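Local coordinates for protein ATP-dependent DNA helicase uvsW (Enterobacteria phage T4, PDB 1RIF) that unwinds duplex DNA in the 3'-5' direction at the cost of ATP and drives branch migration of Holliday junctions during phage recombination-dependent repair, at residues 105-110 and 177-182; 210-215 and 240-245. The protein carries 1 engineered substitution. All blocks are in the same frame, centred on the assembly; numbering follows the deposited sequence.

Overall arrangement
Both contacts belong to the N-terminal, ATP-binding half of this SF2 helicase, yet they share no helix or strand, and their centres lie 30 Å apart. Interaction 1 sits about 25 Å from the centre of the chain, where the hairpin of strands 106-107 and 110-111 meets the C-terminal end of helix 167-180. It is partly buried, and its chemistry is mostly polar: backbone bonds, a carboxylate, two waters and an arginine stacked on a tyrosine. Interaction 2, about 12 Å from the centre, joins helices 212-215 and 239-245 by apolar packing with no hydrogen bond between them, as suits a buried contact.

Interaction 1. Residues 105-110 and 177-182; sequences IYSGNK and FVDYRL
The guanidinium of R181 lies flat on the ring of Y106, planes 6° apart and centres 3.6 Å from each other, a stacked cation-pi pair where the hairpin 105-110 meets the end of helix 167-180. An aromatic face suits a flat cation. R181 is the first residue to leave the helix, with positive phi, and its chain runs extended from CG to NE so that the flat group reaches over the ring. One nitrogen goes further: NH2 donates to G108 O at 3.0 Å, on a carbonyl lone pair and close to the guanidinium plane.

The tightly packed side is the inner one, where buried I105 meets Y180 and L182. I105 CG2 rests 3.8 Å from Y180 CD2, L182 adds its CD2 beside I105, and L143 of helix 141-155 touches both I105 and Y180. Nearby, Y106 N donates to Y180 O at 3.0 Å. The hydroxyl of Y180 bonds S142 in the predicted ATP-binding stretch.

Toward the turn, where G108, N109 and R181 are exposed, the contact is looser and wetter. D179 has CG anti to its N (chi1 -173°), which carries the carboxylate over to the hairpin; OD1 receives G108 N at 3.2 Å on the syn side of the carboxylate, 25° out of its plane. G108 fits the type II' turn from S107 to K110, its positive phi being easy for glycine. One water links Y106 O to D179 OD2, and another joins G108 O, D179 O and R181 NE.

Directional polar bonds thus tie hairpin to helix end as well as apolar packing does: D179 takes the N-H of G108 while R181 donates to its C=O, holding the turn's peptide groups from both ends.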
ATOM      1  N   ILE A 105       6.516  24.469  -4.576  1.00 25.89           N
ATOM      2  CA  ILE A 105       5.595  24.124  -3.498  1.00 24.14           C
ATOM      3  C   ILE A 105       5.311  25.330  -2.618  1.00 24.02           C
ATOM      4  O   ILE A 105       6.213  26.106  -2.310  1.00 22.95           O
ATOM      5  CB  ILE A 105       6.177  22.976  -2.646  1.00 23.56           C
ATOM      6  CG1 ILE A 105       6.557  21.812  -3.561  1.00 24.14           C
ATOM      7  CG2 ILE A 105       5.162  22.498  -1.630  1.00 21.68           C
ATOM      8  CD1 ILE A 105       7.314  20.708  -2.857  1.00 27.40           C
ATOM      9  N   TYR A 106       4.055  25.478  -2.207  1.00 23.89           N
ATOM     10  CA  TYR A 106       3.651  26.614  -1.381  1.00 23.62           C
ATOM     11  C   TYR A 106       2.958  26.262  -0.076  1.00 23.76           C
ATOM     12  O   TYR A 106       2.621  25.110   0.195  1.00 23.21           O
ATOM     13  CB  TYR A 106       2.701  27.545  -2.158  1.00 22.33           C
ATOM     14  CG  TYR A 106       3.298  28.224  -3.371  1.00 23.77           C
ATOM     15  CD1 TYR A 106       3.573  27.502  -4.537  1.00 24.09           C
ATOM     16  CD2 TYR A 106       3.576  29.590  -3.360  1.00 22.76           C
ATOM     17  CE1 TYR A 106       4.107  28.128  -5.668  1.00 24.88           C
ATOM     18  CE2 TYR A 106       4.111  30.224  -4.484  1.00 24.53           C
ATOM     19  CZ  TYR A 106       4.372  29.487  -5.633  1.00 25.18           C
ATOM     20  OH  TYR A 106       4.886  30.107  -6.746  1.00 27.43           O
ATOM     21  N   SER A 107       2.743  27.310   0.711  1.00 24.27           N
ATOM     22  CA  SER A 107       2.053  27.267   1.989  1.00 25.62           C
ATOM     23  C   SER A 107       1.379  28.629   1.968  1.00 26.55           C
ATOM     24  O   SER A 107       1.973  29.632   2.366  1.00 27.29           O
ATOM     25  CB  SER A 107       3.046  27.192   3.144  1.00 26.57           C
ATOM     26  OG  SER A 107       2.381  26.858   4.350  1.00 28.60           O
ATOM     27  N   GLY A 108       0.142  28.664   1.489  1.00 27.14           N
ATOM     28  CA  GLY A 108      -0.547  29.930   1.368  1.00 28.42           C
ATOM     29  C   GLY A 108       0.099  30.617   0.175  1.00 30.12           C
ATOM     30  O   GLY A 108       0.018  30.128  -0.952  1.00 30.48           O
ATOM     31  N   ASN A 109       0.769  31.738   0.414  1.00 32.27           N
ATOM     32  CA  ASN A 109       1.427  32.463  -0.668  1.00 33.53           C
ATOM     33  C   ASN A 109       2.933  32.408  -0.504  1.00 31.97           C
ATOM     34  O   ASN A 109       3.670  32.962  -1.312  1.00 32.09           O
ATOM     35  CB  ASN A 109       0.965  33.921  -0.696  1.00 36.82           C
ATOM     36  CG  ASN A 109      -0.518  34.052  -0.987  1.00 40.31           C
ATOM     37  OD1 ASN A 109      -0.996  33.611  -2.041  1.00 39.95           O
ATOM     38  ND2 ASN A 109      -1.260  34.656  -0.053  1.00 40.93           N
ATOM     39  N   LYS A 110       3.381  31.736   0.548  1.00 30.55           N
ATOM     40  CA  LYS A 110       4.805  31.599   0.810  1.00 30.19           C
ATOM     41  C   LYS A 110       5.339  30.266   0.267  1.00 29.54           C
ATOM     42  O   LYS A 110       4.778  29.205   0.542  1.00 26.45           O
ATOM     43  CB  LYS A 110       5.067  31.705   2.316  1.00 30.68           C
ATOM     44  CG  LYS A 110       6.539  31.545   2.714  1.00 34.67           C
ATOM     45  CD  LYS A 110       6.868  32.254   4.042  1.00 36.35           C
ATOM     46  CE  LYS A 110       6.709  33.784   3.914  1.00 39.30           C
ATOM     47  NZ  LYS A 110       7.041  34.550   5.161  1.00 40.21           N
ATOM     48  N   PHE A 177      -3.219  19.253  -0.671  1.00 18.63           N
ATOM     49  CA  PHE A 177      -2.672  19.040  -2.016  1.00 17.46           C
ATOM     50  C   PHE A 177      -2.805  20.285  -2.881  1.00 17.45           C
ATOM     51  O   PHE A 177      -1.900  20.619  -3.648  1.00 18.72           O
ATOM     52  CB  PHE A 177      -3.391  17.863  -2.703  1.00 19.09           C
ATOM     53  CG  PHE A 177      -2.842  16.496  -2.337  1.00 21.09           C
ATOM     54  CD1 PHE A 177      -2.357  16.231  -1.055  1.00 20.69           C
ATOM     55  CD2 PHE A 177      -2.817  15.469  -3.283  1.00 19.69           C
ATOM     56  CE1 PHE A 177      -1.856  14.968  -0.727  1.00 19.99           C
ATOM     57  CE2 PHE A 177      -2.316  14.205  -2.956  1.00 18.25           C
ATOM     58  CZ  PHE A 177      -1.837  13.958  -1.682  1.00 16.35           C
ATOM     59  N   VAL A 178      -3.939  20.968  -2.767  1.00 17.19           N
ATOM     60  CA  VAL A 178      -4.173  22.179  -3.546  1.00 17.13           C
ATOM     61  C   VAL A 178      -3.389  23.358  -2.951  1.00 19.28           C
ATOM     62  O   VAL A 178      -2.934  24.239  -3.683  1.00 19.62           O
ATOM     63  CB  VAL A 178      -5.697  22.516  -3.616  1.00 16.87           C
ATOM     64  CG1 VAL A 178      -5.928  23.789  -4.425  1.00 15.17           C
ATOM     65  CG2 VAL A 178      -6.460  21.358  -4.260  1.00 14.17           C
ATOM     66  N   ASP A 179      -3.211  23.378  -1.630  1.00 19.58           N
ATOM     67  CA  ASP A 179      -2.457  24.467  -1.009  1.00 21.02           C
ATOM     68  C   ASP A 179      -0.999  24.421  -1.466  1.00 20.74           C
ATOM     69  O   ASP A 179      -0.377  25.466  -1.701  1.00 19.41           O
ATOM     70  CB  ASP A 179      -2.526  24.392   0.517  1.00 23.44           C
ATOM     71  CG  ASP A 179      -1.889  25.599   1.193  1.00 25.83           C
ATOM     72  OD1 ASP A 179      -2.272  26.738   0.862  1.00 26.50           O
ATOM     73  OD2 ASP A 179      -1.009  25.413   2.062  1.00 28.11           O
ATOM     74  N   TYR A 180      -0.462  23.209  -1.596  1.00 18.54           N
ATOM     75  CA  TYR A 180       0.922  23.020  -2.044  1.00 19.85           C
ATOM     76  C   TYR A 180       1.072  23.506  -3.485  1.00 20.01           C
ATOM     77  O   TYR A 180       2.153  23.940  -3.914  1.00 17.38           O
ATOM     78  CB  TYR A 180       1.297  21.537  -1.989  1.00 18.38           C
ATOM     79  CG  TYR A 180       1.407  20.976  -0.599  1.00 18.42           C
ATOM     80  CD1 TYR A 180       0.848  19.740  -0.285  1.00 16.97           C
ATOM     81  CD2 TYR A 180       2.087  21.673   0.404  1.00 19.27           C
ATOM     82  CE1 TYR A 180       0.958  19.210   0.987  1.00 17.98           C
ATOM     83  CE2 TYR A 180       2.205  21.148   1.684  1.00 18.90           C
ATOM     84  CZ  TYR A 180       1.634  19.916   1.963  1.00 19.06           C
ATOM     85  OH  TYR A 180       1.741  19.384   3.223  1.00 23.45           O
ATOM     86  N   ARG A 181      -0.040  23.399  -4.211  1.00 19.73           N
ATOM     87  CA  ARG A 181      -0.155  23.777  -5.611  1.00 18.71           C
ATOM     88  C   ARG A 181       0.393  22.707  -6.536  1.00 18.63           C
ATOM     89  O   ARG A 181       0.774  22.992  -7.672  1.00 18.76           O
ATOM     90  CB  ARG A 181       0.526  25.115  -5.880  1.00 20.35           C
ATOM     91  CG  ARG A 181      -0.071  26.249  -5.075  1.00 20.90           C
ATOM     92  CD  ARG A 181       0.398  27.592  -5.578  1.00 21.94           C
ATOM     93  NE  ARG A 181       0.185  28.629  -4.577  1.00 22.55           N
ATOM     94  CZ  ARG A 181       0.386  29.921  -4.794  1.00 23.18           C
ATOM     95  NH1 ARG A 181       0.798  30.328  -5.985  1.00 24.60           N
ATOM     96  NH2 ARG A 181       0.179  30.802  -3.821  1.00 23.23           N
ATOM     97  N   LEU A 182       0.429  21.473  -6.040  1.00 17.11           N
ATOM     98  CA  LEU A 182       0.887  20.345  -6.845  1.00 16.67           C
ATOM     99  C   LEU A 182      -0.325  19.756  -7.581  1.00 16.28           C
ATOM    100  O   LEU A 182      -0.178  19.032  -8.566  1.00 14.90           O
ATOM    101  CB  LEU A 182       1.541  19.282  -5.950  1.00 15.35           C
ATOM    102  CG  LEU A 182       2.836  19.710  -5.251  1.00 13.59           C
ATOM    103  CD1 LEU A 182       3.255  18.661  -4.236  1.00 14.04           C
ATOM    104  CD2 LEU A 182       3.927  19.930  -6.287  1.00 12.68           C
TER
HETATM  105  O   HOH W   1       1.237  24.180   2.295  1.00 29.00           O
HETATM  106  O   HOH W   2      -0.969  27.868  -2.083  1.00 16.07           O

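Interaction 2. Residues 210-215 and 240-245; sequences GTWQTV and KSISSI
W212 lays one face of its indole against S241, joining two short helices of the RecA-like, P-loop NTPase domain of the helicase. Helix 212-215 follows strand 207-210 of the parallel sheet, with T211 at its N-cap, and helix 239-245 comes soon after the predicted DEAH box.

The tryptophan points from its helix toward the other one, and the turn of its indole about the CB-CG bond (chi2 108°) presents the six-membered ring broadside. S241 CB stands 3.3 Å above that plane, offset toward the rim and nearest CE3. A serine suits the spot because its short side chain lets the indole come close to the helix. The same ring also passes I242, whose CG1 is 4.4 Å from W212 CH2.

I245 works differently. It stands at the last turn, where helix 239-245 ends, with CG1 between the backbone N and the carbonyl carbon (chi1 68°), and from there the nearly extended chain reaches the tryptophan at about a right angle. CD1 approaches the ring obliquely. V215 sends its CG1 methyl to the same isoleucine. F223 touches both V215 and I245, and M275 of helix 269-276 packs on I242 and I245, extending the apolar cluster.

The end of the I245 chain is therefore shared: its CD1 methyl sits 3.4 Å from W212 CZ3 and 4.1 Å from V215 CG1.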
ATOM      1  N   GLY A 210     -10.551   8.816   0.110  1.00 17.26           N
ATOM      2  CA  GLY A 210     -11.636   8.328   0.937  1.00 16.71           C
ATOM      3  C   GLY A 210     -11.177   7.607   2.191  1.00 16.07           C
ATOM      4  O   GLY A 210      -9.988   7.537   2.497  1.00 14.25           O
ATOM      5  N   THR A 211     -12.141   7.074   2.926  1.00 15.01           N
ATOM      6  CA  THR A 211     -11.857   6.359   4.156  1.00 14.81           C
ATOM      7  C   THR A 211     -12.043   4.879   3.874  1.00 14.38           C
ATOM      8  O   THR A 211     -12.592   4.511   2.838  1.00 16.47           O
ATOM      9  CB  THR A 211     -12.835   6.775   5.267  1.00 15.37           C
ATOM     10  OG1 THR A 211     -14.166   6.445   4.869  1.00 16.51           O
ATOM     11  CG2 THR A 211     -12.762   8.272   5.517  1.00 15.68           C
ATOM     12  N   TRP A 212     -11.587   4.034   4.792  1.00 14.62           N
ATOM     13  CA  TRP A 212     -11.721   2.588   4.644  1.00 16.01           C
ATOM     14  C   TRP A 212     -13.163   2.118   4.521  1.00 17.94           C
ATOM     15  O   TRP A 212     -13.472   1.238   3.716  1.00 17.72           O
ATOM     16  CB  TRP A 212     -11.079   1.862   5.833  1.00 13.73           C
ATOM     17  CG  TRP A 212      -9.610   1.618   5.657  1.00 15.92           C
ATOM     18  CD1 TRP A 212      -8.585   2.236   6.312  1.00 11.31           C
ATOM     19  CD2 TRP A 212      -9.008   0.680   4.754  1.00 15.16           C
ATOM     20  NE1 TRP A 212      -7.378   1.738   5.874  1.00 14.73           N
ATOM     21  CE2 TRP A 212      -7.610   0.781   4.919  1.00 14.71           C
ATOM     22  CE3 TRP A 212      -9.519  -0.238   3.821  1.00 15.18           C
ATOM     23  CZ2 TRP A 212      -6.709  -0.005   4.185  1.00 16.21           C
ATOM     24  CZ3 TRP A 212      -8.626  -1.022   3.093  1.00 15.64           C
ATOM     25  CH2 TRP A 212      -7.235  -0.899   3.281  1.00 15.76           C
ATOM     26  N   GLN A 213     -14.051   2.700   5.322  1.00 22.41           N
ATOM     27  CA  GLN A 213     -15.444   2.272   5.299  1.00 24.04           C
ATOM     28  C   GLN A 213     -16.131   2.514   3.962  1.00 24.16           C
ATOM     29  O   GLN A 213     -17.016   1.759   3.574  1.00 24.61           O
ATOM     30  CB  GLN A 213     -16.234   2.924   6.440  1.00 27.17           C
ATOM     31  CG  GLN A 213     -16.699   4.340   6.205  1.00 32.50           C
ATOM     32  CD  GLN A 213     -17.781   4.736   7.192  1.00 34.67           C
ATOM     33  OE1 GLN A 213     -18.765   4.022   7.346  1.00 36.02           O
ATOM     34  NE2 GLN A 213     -17.605   5.871   7.864  1.00 36.30           N
ATOM     35  N   THR A 214     -15.727   3.563   3.255  1.00 23.48           N
ATOM     36  CA  THR A 214     -16.306   3.849   1.950  1.00 22.68           C
ATOM     37  C   THR A 214     -15.670   2.919   0.935  1.00 22.16           C
ATOM     38  O   THR A 214     -16.354   2.218   0.197  1.00 22.22           O
ATOM     39  CB  THR A 214     -16.026   5.294   1.514  1.00 22.04           C
ATOM     40  OG1 THR A 214     -16.795   6.190   2.324  1.00 22.84           O
ATOM     41  CG2 THR A 214     -16.388   5.488   0.045  1.00 22.99           C
ATOM     42  N   VAL A 215     -14.342   2.929   0.922  1.00 22.36           N
ATOM     43  CA  VAL A 215     -13.540   2.130   0.012  1.00 21.17           C
ATOM     44  C   VAL A 215     -13.878   0.638  -0.010  1.00 21.24           C
ATOM     45  O   VAL A 215     -13.968   0.036  -1.080  1.00 20.70           O
ATOM     46  CB  VAL A 215     -12.039   2.336   0.339  1.00 20.81           C
ATOM     47  CG1 VAL A 215     -11.193   1.271  -0.319  1.00 21.41           C
ATOM     48  CG2 VAL A 215     -11.610   3.718  -0.123  1.00 20.45           C
ATOM     49  N   LYS A 240      -9.500  -7.225   7.982  1.00 18.79           N
ATOM     50  CA  LYS A 240     -10.694  -7.470   7.193  1.00 19.70           C
ATOM     51  C   LYS A 240     -10.726  -6.518   6.001  1.00 19.85           C
ATOM     52  O   LYS A 240     -11.013  -6.927   4.874  1.00 19.99           O
ATOM     53  CB  LYS A 240     -11.938  -7.283   8.060  1.00 21.39           C
ATOM     54  CG  LYS A 240     -13.236  -7.643   7.355  1.00 26.61           C
ATOM     55  CD  LYS A 240     -14.425  -7.594   8.308  1.00 31.43           C
ATOM     56  CE  LYS A 240     -14.401  -8.778   9.291  1.00 37.14           C
ATOM     57  NZ  LYS A 240     -13.165  -8.874  10.153  1.00 38.49           N
ATOM     58  N   SER A 241     -10.422  -5.247   6.255  1.00 19.71           N
ATOM     59  CA  SER A 241     -10.396  -4.241   5.201  1.00 20.62           C
ATOM     60  C   SER A 241      -9.331  -4.610   4.171  1.00 21.62           C
ATOM     61  O   SER A 241      -9.605  -4.689   2.974  1.00 22.37           O
ATOM     62  CB  SER A 241     -10.084  -2.859   5.788  1.00 19.92           C
ATOM     63  OG  SER A 241     -11.193  -2.339   6.496  1.00 20.45           O
ATOM     64  N   ILE A 242      -8.114  -4.837   4.653  1.00 22.39           N
ATOM     65  CA  ILE A 242      -6.995  -5.195   3.792  1.00 22.01           C
ATOM     66  C   ILE A 242      -7.319  -6.395   2.924  1.00 23.08           C
ATOM     67  O   ILE A 242      -7.252  -6.314   1.698  1.00 22.74           O
ATOM     68  CB  ILE A 242      -5.732  -5.513   4.630  1.00 22.05           C
ATOM     69  CG1 ILE A 242      -5.264  -4.244   5.359  1.00 21.51           C
ATOM     70  CG2 ILE A 242      -4.639  -6.087   3.733  1.00 20.68           C
ATOM     71  CD1 ILE A 242      -4.130  -4.468   6.343  1.00 20.69           C
ATOM     72  N   SER A 243      -7.679  -7.510   3.548  1.00 23.24           N
ATOM     73  CA  SER A 243      -7.982  -8.699   2.773  1.00 24.76           C
ATOM     74  C   SER A 243      -9.187  -8.484   1.870  1.00 25.39           C
ATOM     75  O   SER A 243      -9.377  -9.208   0.892  1.00 27.30           O
ATOM     76  CB  SER A 243      -8.194  -9.914   3.696  1.00 25.63           C
ATOM     77  OG  SER A 243      -9.162  -9.666   4.692  1.00 28.40           O
ATOM     78  N   SER A 244      -9.982  -7.463   2.175  1.00 25.01           N
ATOM     79  CA  SER A 244     -11.172  -7.152   1.390  1.00 23.92           C
ATOM     80  C   SER A 244     -10.895  -6.463   0.041  1.00 23.56           C
ATOM     81  O   SER A 244     -11.607  -6.709  -0.931  1.00 23.13           O
ATOM     82  CB  SER A 244     -12.124  -6.289   2.222  1.00 23.80           C
ATOM     83  OG  SER A 244     -13.357  -6.118   1.561  1.00 25.49           O
ATOM     84  N   ILE A 245      -9.866  -5.618  -0.028  1.00 21.88           N
ATOM     85  CA  ILE A 245      -9.556  -4.903  -1.271  1.00 21.72           C
ATOM     86  C   ILE A 245      -8.210  -5.223  -1.914  1.00 21.86           C
ATOM     87  O   ILE A 245      -7.944  -4.772  -3.029  1.00 22.62           O
ATOM     88  CB  ILE A 245      -9.563  -3.359  -1.077  1.00 21.16           C
ATOM     89  CG1 ILE A 245      -8.382  -2.940  -0.195  1.00 20.81           C
ATOM     90  CG2 ILE A 245     -10.876  -2.903  -0.454  1.00 23.38           C
ATOM     91  CD1 ILE A 245      -8.074  -1.443  -0.225  1.00 19.48           C
TER